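Local coordinates for protein trichothecene 3-O-acetyltransferase TRI101 (Fusarium sporotrichioides, PDB 2ZBA) that transfers an acetyl group from acetyl-CoA to the 3-hydroxyl of trichothecenes, a step in the biosynthesis of mycotoxins such as T-2 toxin, at residues 218-223 against 356-361; 360-363 against 367-370. One frame throughout, in Å; residues are numbered along the deposited sequence. Where two conformers were deposited one is given.

Interaction 1. Residues 218-223 against 356-361. With CA (calcium ion), chain H; CA (calcium ion), chain G.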
ATOM      1  N   ASP A 218       9.257   5.808  19.997  1.00 14.95           N
ATOM      2  CA  ASP A 218      10.398   6.539  19.437  1.00 15.59           C
ATOM      3  C   ASP A 218      10.394   6.540  17.887  1.00 15.82           C
ATOM      4  O   ASP A 218      10.435   7.610  17.270  1.00 15.91           O
ATOM      5  CB  ASP A 218      11.703   5.984  19.989  1.00 15.38           C
ATOM      6  CG  ASP A 218      12.942   6.549  19.294  1.00 16.72           C
ATOM      7  OD1 ASP A 218      12.934   7.660  18.708  1.00 14.54           O
ATOM      8  OD2 ASP A 218      13.971   5.875  19.372  1.00 18.47           O
ATOM      9  N   HIS A 219      10.287   5.368  17.279  1.00 15.47           N
ATOM     10  CA  HIS A 219      10.296   5.267  15.799  1.00 15.80           C
ATOM     11  C   HIS A 219       9.164   6.014  15.093  1.00 15.29           C
ATOM     12  O   HIS A 219       9.211   6.218  13.858  1.00 15.76           O
ATOM     13  CB  HIS A 219      10.207   3.815  15.349  1.00 15.57           C
ATOM     14  CG  HIS A 219      11.398   2.983  15.683  1.00 15.11           C
ATOM     15  ND1 HIS A 219      12.626   3.155  15.079  1.00 18.05           N
ATOM     16  CD2 HIS A 219      11.525   1.912  16.498  1.00 14.63           C
ATOM     17  CE1 HIS A 219      13.472   2.252  15.544  1.00 14.49           C
ATOM     18  NE2 HIS A 219      12.826   1.486  16.405  1.00 16.45           N
ATOM     19  N   GLN A 220       8.140   6.384  15.850  1.00 14.61           N
ATOM     20  CA  GLN A 220       7.000   7.109  15.269  1.00 14.62           C
ATOM     21  C   GLN A 220       6.878   8.555  15.739  1.00 14.88           C
ATOM     22  O   GLN A 220       5.879   9.198  15.466  1.00 14.41           O
ATOM     23  CB  GLN A 220       5.696   6.317  15.441  1.00 14.18           C
ATOM     24  CG  GLN A 220       5.897   4.855  14.998  1.00 13.35           C
ATOM     25  CD  GLN A 220       4.744   3.940  15.324  1.00 13.51           C
ATOM     26  OE1 GLN A 220       4.144   4.042  16.377  1.00 11.36           O
ATOM     27  NE2 GLN A 220       4.478   2.983  14.434  1.00 10.29           N
ATOM     28  N   ILE A 221       7.917   9.071  16.398  1.00 16.38           N
ATOM     29  CA  ILE A 221       7.955  10.483  16.827  1.00 17.57           C
ATOM     30  C   ILE A 221       9.292  11.119  16.456  1.00 18.74           C
ATOM     31  O   ILE A 221      10.339  10.512  16.696  1.00 18.08           O
ATOM     32  CB  ILE A 221       7.701  10.660  18.360  1.00 17.45           C
ATOM     33  CG1 ILE A 221       6.352  10.047  18.759  1.00 17.68           C
ATOM     34  CG2 ILE A 221       7.718  12.180  18.746  1.00 16.99           C
ATOM     35  CD1 ILE A 221       6.253   9.636  20.235  1.00 17.18           C
ATOM     36  N   ALA A 222       9.242  12.319  15.862  1.00 20.40           N
ATOM     37  CA  ALA A 222      10.427  13.125  15.471  1.00 23.69           C
ATOM     38  C   ALA A 222       9.878  14.565  15.306  1.00 25.64           C
ATOM     39  O   ALA A 222       8.688  14.679  15.113  1.00 26.53           O
ATOM     40  CB  ALA A 222      11.054  12.570  14.200  1.00 23.43           C
ATOM     41  N   LYS A 223      10.623  15.679  15.308  1.00 28.48           N
ATOM     42  CA  LYS A 223      11.885  16.021  14.600  1.00 30.55           C
ATOM     43  C   LYS A 223      11.488  17.101  13.595  1.00 31.09           C
ATOM     44  O   LYS A 223      10.309  17.495  13.532  1.00 32.27           O
ATOM     45  CB  LYS A 223      12.536  14.870  13.833  1.00 31.31           C
ATOM     46  N   GLN A 356      -1.734  -0.212  20.206  1.00 13.29           N
ATOM     47  CA  GLN A 356      -2.583   0.380  21.246  1.00 13.90           C
ATOM     48  C   GLN A 356      -1.869   1.536  21.926  1.00 13.38           C
ATOM     49  O   GLN A 356      -2.516   2.506  22.298  1.00 13.63           O
ATOM     50  CB  GLN A 356      -2.992  -0.659  22.301  1.00 13.74           C
ATOM     51  CG  GLN A 356      -3.909  -1.777  21.751  1.00 14.22           C
ATOM     52  CD  GLN A 356      -4.435  -2.676  22.851  1.00 15.37           C
ATOM     53  OE1 GLN A 356      -5.364  -2.309  23.606  1.00 16.22           O
ATOM     54  NE2 GLN A 356      -3.828  -3.859  22.971  1.00 12.77           N
ATOM     55  N   ALA A 357      -0.547   1.429  22.107  1.00 13.50           N
ATOM     56  CA  ALA A 357       0.208   2.566  22.689  1.00 13.69           C
ATOM     57  C   ALA A 357       0.129   3.786  21.757  1.00 13.48           C
ATOM     58  O   ALA A 357      -0.081   4.904  22.206  1.00 13.78           O
ATOM     59  CB  ALA A 357       1.635   2.196  22.955  1.00 13.43           C
ATOM     60  N   LEU A 358       0.297   3.554  20.455  1.00 14.01           N
ATOM     61  CA  LEU A 358       0.186   4.610  19.449  1.00 13.80           C
ATOM     62  C   LEU A 358      -1.181   5.247  19.485  1.00 14.19           C
ATOM     63  O   LEU A 358      -1.283   6.483  19.506  1.00 14.40           O
ATOM     64  CB  LEU A 358       0.496   4.079  18.036  1.00 14.39           C
ATOM     65  CG  LEU A 358       0.456   5.064  16.835  1.00 14.27           C
ATOM     66  CD1 LEU A 358       1.516   6.193  16.950  1.00 12.92           C
ATOM     67  CD2 LEU A 358       0.637   4.313  15.509  1.00 13.96           C
ATOM     68  N   ALA A 359      -2.226   4.416  19.520  1.00 14.06           N
ATOM     69  CA  ALA A 359      -3.607   4.893  19.483  1.00 14.91           C
ATOM     70  C   ALA A 359      -3.916   5.709  20.739  1.00 15.87           C
ATOM     71  O   ALA A 359      -4.523   6.780  20.657  1.00 16.04           O
ATOM     72  CB  ALA A 359      -4.584   3.715  19.341  1.00 14.85           C
ATOM     73  N   THR A 360      -3.433   5.234  21.885  1.00 15.91           N
ATOM     74  CA  THR A 360      -3.645   5.945  23.155  1.00 15.95           C
ATOM     75  C   THR A 360      -2.950   7.305  23.129  1.00 16.72           C
ATOM     76  O   THR A 360      -3.564   8.319  23.431  1.00 16.55           O
ATOM     77  CB  THR A 360      -3.178   5.114  24.351  1.00 14.82           C
ATOM     78  OG1 THR A 360      -3.767   3.828  24.260  1.00 15.05           O
ATOM     79  CG2 THR A 360      -3.620   5.747  25.704  1.00 14.63           C
ATOM     80  N   TYR A 361      -1.681   7.303  22.736  1.00 17.10           N
ATOM     81  CA  TYR A 361      -0.862   8.524  22.658  1.00 17.63           C
ATOM     82  C   TYR A 361      -1.481   9.583  21.744  1.00 18.23           C
ATOM     83  O   TYR A 361      -1.578  10.760  22.112  1.00 17.77           O
ATOM     84  CB  TYR A 361       0.557   8.169  22.211  1.00 17.31           C
ATOM     85  CG  TYR A 361       1.479   9.356  22.010  1.00 18.78           C
ATOM     86  CD1 TYR A 361       1.860  10.172  23.087  1.00 18.77           C
ATOM     87  CD2 TYR A 361       1.973   9.653  20.754  1.00 19.78           C
ATOM     88  CE1 TYR A 361       2.697  11.263  22.901  1.00 19.38           C
ATOM     89  CE2 TYR A 361       2.811  10.741  20.550  1.00 21.51           C
ATOM     90  CZ  TYR A 361       3.174  11.535  21.631  1.00 20.44           C
ATOM     91  OH  TYR A 361       4.008  12.600  21.411  1.00 20.66           O
TER
HETATM   92 CA    CA H 461      12.106   9.335  17.087  1.00 15.47          CA
HETATM   93 CA    CA G 460      15.286   7.465  17.857  1.00 23.32          CA
HETATM   94  O   HOH W   1      16.940   5.993  18.208  1.00 17.20           O
HETATM   95  O   HOH W   2      16.550   7.972  15.749  1.00 20.24           O
HETATM   96  O   HOH W   3      14.588   5.789  16.564  1.00 23.66           O
HETATM   97  O   HOH W   4      11.933  10.363  19.333  1.00 14.42           O
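Ile221 and Tyr361 reach for each other from opposite directions, one from the loop and one from the helix. The terminal methyl CD1 of Ile221 settles obliquely against one corner of the phenol ring, 3.6 Å from CE2 of Tyr361. The ring is carried out from helix 348-363 with its CG anti to the backbone N (chi1 176°). One residue back in the loop, Gln220 lies roughly at right angles to Leu358, and its OE1 rests on the fork of the leucine, 3.4 Å from CD1 and 3.6 Å from CD2 of Leu358. NE2 of Gln220 is hydrogen-bonded to OD1 of Asn319 and OH of Tyr322, which hold the amide at the end of the extended side chain.

Behind these side chains the loop holds calcium. One ion takes the carbonyl O of Ile221 at 2.2 Å, together with O and OD1 of Asp218, a water and Asp376; OD1 of Asp218 bridges to the second, which also binds OD2 and three waters. Ile221 thus gives its backbone to the metal and its side chain to the helix. The chemistry between the segments is purely van der Waals, consistent with a metal-braced loop resting on Leu358 and the ring of Tyr361.

Interaction 2. Residues 360-363 against 367-370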
ATOM      1  N   THR A 360      -3.433   5.234  21.885  1.00 15.91           N
ATOM      2  CA  THR A 360      -3.645   5.945  23.155  1.00 15.95           C
ATOM      3  C   THR A 360      -2.950   7.305  23.129  1.00 16.72           C
ATOM      4  O   THR A 360      -3.564   8.319  23.431  1.00 16.55           O
ATOM      5  CB  THR A 360      -3.178   5.114  24.351  1.00 14.82           C
ATOM      6  OG1 THR A 360      -3.767   3.828  24.260  1.00 15.05           O
ATOM      7  CG2 THR A 360      -3.620   5.747  25.704  1.00 14.63           C
ATOM      8  N   TYR A 361      -1.681   7.303  22.736  1.00 17.10           N
ATOM      9  CA  TYR A 361      -0.862   8.524  22.658  1.00 17.63           C
ATOM     10  C   TYR A 361      -1.481   9.583  21.744  1.00 18.23           C
ATOM     11  O   TYR A 361      -1.578  10.760  22.112  1.00 17.77           O
ATOM     12  CB  TYR A 361       0.557   8.169  22.211  1.00 17.31           C
ATOM     13  CG  TYR A 361       1.479   9.356  22.010  1.00 18.78           C
ATOM     14  CD1 TYR A 361       1.860  10.172  23.087  1.00 18.77           C
ATOM     15  CD2 TYR A 361       1.973   9.653  20.754  1.00 19.78           C
ATOM     16  CE1 TYR A 361       2.697  11.263  22.901  1.00 19.38           C
ATOM     17  CE2 TYR A 361       2.811  10.741  20.550  1.00 21.51           C
ATOM     18  CZ  TYR A 361       3.174  11.535  21.631  1.00 20.44           C
ATOM     19  OH  TYR A 361       4.008  12.600  21.411  1.00 20.66           O
HETATM   20  N   MSE A 362      -1.928   9.157  20.562  1.00 17.94           N
HETATM   21  CA  MSE A 362      -2.533  10.069  19.603  1.00 17.85           C
HETATM   22  C   MSE A 362      -3.878  10.616  20.064  1.00 19.03           C
HETATM   23  O   MSE A 362      -4.152  11.804  19.900  1.00 19.03           O
HETATM   24  CB  MSE A 362      -2.679   9.379  18.245  1.00 17.80           C
HETATM   25  CG  MSE A 362      -1.360   9.076  17.524  1.00 14.78           C
HETATM   26 SE   MSE A 362      -1.715   8.374  15.723  0.50 17.07          SE
HETATM   27  CE  MSE A 362      -2.456   9.827  14.940  1.00 10.60           C
ATOM     28  N   HIS A 363      -4.715   9.752  20.627  1.00 19.79           N
ATOM     29  CA  HIS A 363      -6.006  10.150  21.170  1.00 21.37           C
ATOM     30  C   HIS A 363      -5.895  11.372  22.088  1.00 22.25           C
ATOM     31  O   HIS A 363      -6.708  12.309  22.007  1.00 23.00           O
ATOM     32  CB  HIS A 363      -6.662   8.969  21.903  1.00 21.55           C
ATOM     33  CG  HIS A 363      -8.025   9.277  22.450  1.00 23.78           C
ATOM     34  ND1 HIS A 363      -9.145   9.379  21.654  1.00 26.41           N
ATOM     35  CD2 HIS A 363      -8.444   9.506  23.718  1.00 25.39           C
ATOM     36  CE1 HIS A 363     -10.197   9.650  22.405  1.00 26.35           C
ATOM     37  NE2 HIS A 363      -9.798   9.742  23.660  1.00 26.97           N
ATOM     38  N   ASP A 367      -1.970  18.248  19.080  1.00 22.52           N
ATOM     39  CA  ASP A 367      -1.045  18.523  17.988  1.00 22.91           C
ATOM     40  C   ASP A 367      -0.302  17.243  17.597  1.00 23.32           C
ATOM     41  O   ASP A 367       0.643  16.794  18.284  1.00 23.55           O
ATOM     42  CB  ASP A 367      -0.081  19.649  18.358  1.00 22.73           C
ATOM     43  CG  ASP A 367       0.745  20.125  17.178  1.00 22.85           C
ATOM     44  OD1 ASP A 367       0.827  19.407  16.166  1.00 23.15           O
ATOM     45  OD2 ASP A 367       1.332  21.224  17.258  1.00 22.91           O
ATOM     46  N   LYS A 368      -0.759  16.648  16.497  1.00 22.80           N
ATOM     47  CA  LYS A 368      -0.196  15.397  15.983  1.00 22.71           C
ATOM     48  C   LYS A 368       0.909  15.615  14.933  1.00 22.46           C
ATOM     49  O   LYS A 368       1.178  14.726  14.121  1.00 22.85           O
ATOM     50  CB  LYS A 368      -1.320  14.508  15.424  1.00 22.07           C
ATOM     51  CG  LYS A 368      -2.380  14.095  16.474  1.00 23.52           C
ATOM     52  CD  LYS A 368      -3.563  13.392  15.840  1.00 23.32           C
ATOM     53  CE  LYS A 368      -4.537  12.881  16.857  1.00 24.07           C
ATOM     54  NZ  LYS A 368      -5.246  13.974  17.590  1.00 25.70           N
ATOM     55  N   SER A 369       1.570  16.774  14.982  1.00 22.00           N
ATOM     56  CA  SER A 369       2.604  17.157  14.005  1.00 22.28           C
ATOM     57  C   SER A 369       3.866  16.293  13.938  1.00 21.91           C
ATOM     58  O   SER A 369       4.479  16.161  12.859  1.00 21.59           O
ATOM     59  CB  SER A 369       3.031  18.620  14.236  1.00 22.20           C
ATOM     60  OG  SER A 369       2.096  19.493  13.642  1.00 24.61           O
ATOM     61  N   SER A 370       4.257  15.728  15.079  1.00 21.45           N
ATOM     62  CA  SER A 370       5.501  14.965  15.204  0.50 21.57           C
ATOM     63  C   SER A 370       5.304  13.465  14.972  1.00 21.11           C
ATOM     64  O   SER A 370       6.276  12.699  14.962  1.00 21.31           O
ATOM     65  CB  SER A 370       6.162  15.225  16.572  0.50 21.80           C
ATOM     66  OG  SER A 370       5.312  14.858  17.651  0.50 22.81           O
TER
HETATM   67  O   HOH W   5      -6.980  13.161  19.296  1.00 21.35           O
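The C-terminal end of helix 348-363 and the loop that follows it fold back on each other here, and the loop is shaped by an Asx turn at Asp367. Met362, a selenomethionine, and Lys368 carry the contact, their side chains crossing at about a right angle. The selenomethionine bends at its last torsion (chi3 66°), which brings the methyl CE against the aliphatic part of the lysine, 3.8 Å from CD of Lys368. Further along, CE of Lys368 comes 3.3 Å from the backbone O of Met362.

The lysine chain runs extended to CE and then turns (chi4 68°), placing NZ close to the main-chain carbonyls of the helix end. NZ is hydrogen-bonded to the carbonyl O of Leu365, in the connecting turn, and gives a hydrogen to water 5 at 2.6 Å from NZ of Lys368. That water in turn donates to O of His363, 2.9 Å away. The ammonium group therefore sits by the C-terminal end of the helix, where a positive charge would probably be favourable. The backbone N of Lys368 is hydrogen-bonded to OG1 of Thr79. OD1 of Asp367 accepts twice from Ser369: the backbone N meets it on the anti side, 27° out of the carboxylate plane, while OG of Ser369 donates to the syn lone pair of Asp367 OD1, at 2.8 Å.

Overall arrangement
Both interactions draw on helix 348-363, interaction 1 through Leu358 and Tyr361 and interaction 2 through Met362 at its end, with centres about 7 Å apart in an outlying part of the chain. Interaction 1 is partly buried and joins the helix to a loop distant in sequence, whose far side binds calcium. Interaction 2 is a buried, local contact between the helix end and the chain just after it. The first meets the helix through side chains alone; the second combines apolar packing with a lysine and a water at the terminal carbonyls. The two loops also touch directly: N of Ala222 lies 3.1 Å from O of Ser370, a probable hydrogen bond, and Ile221 packs on Ser370.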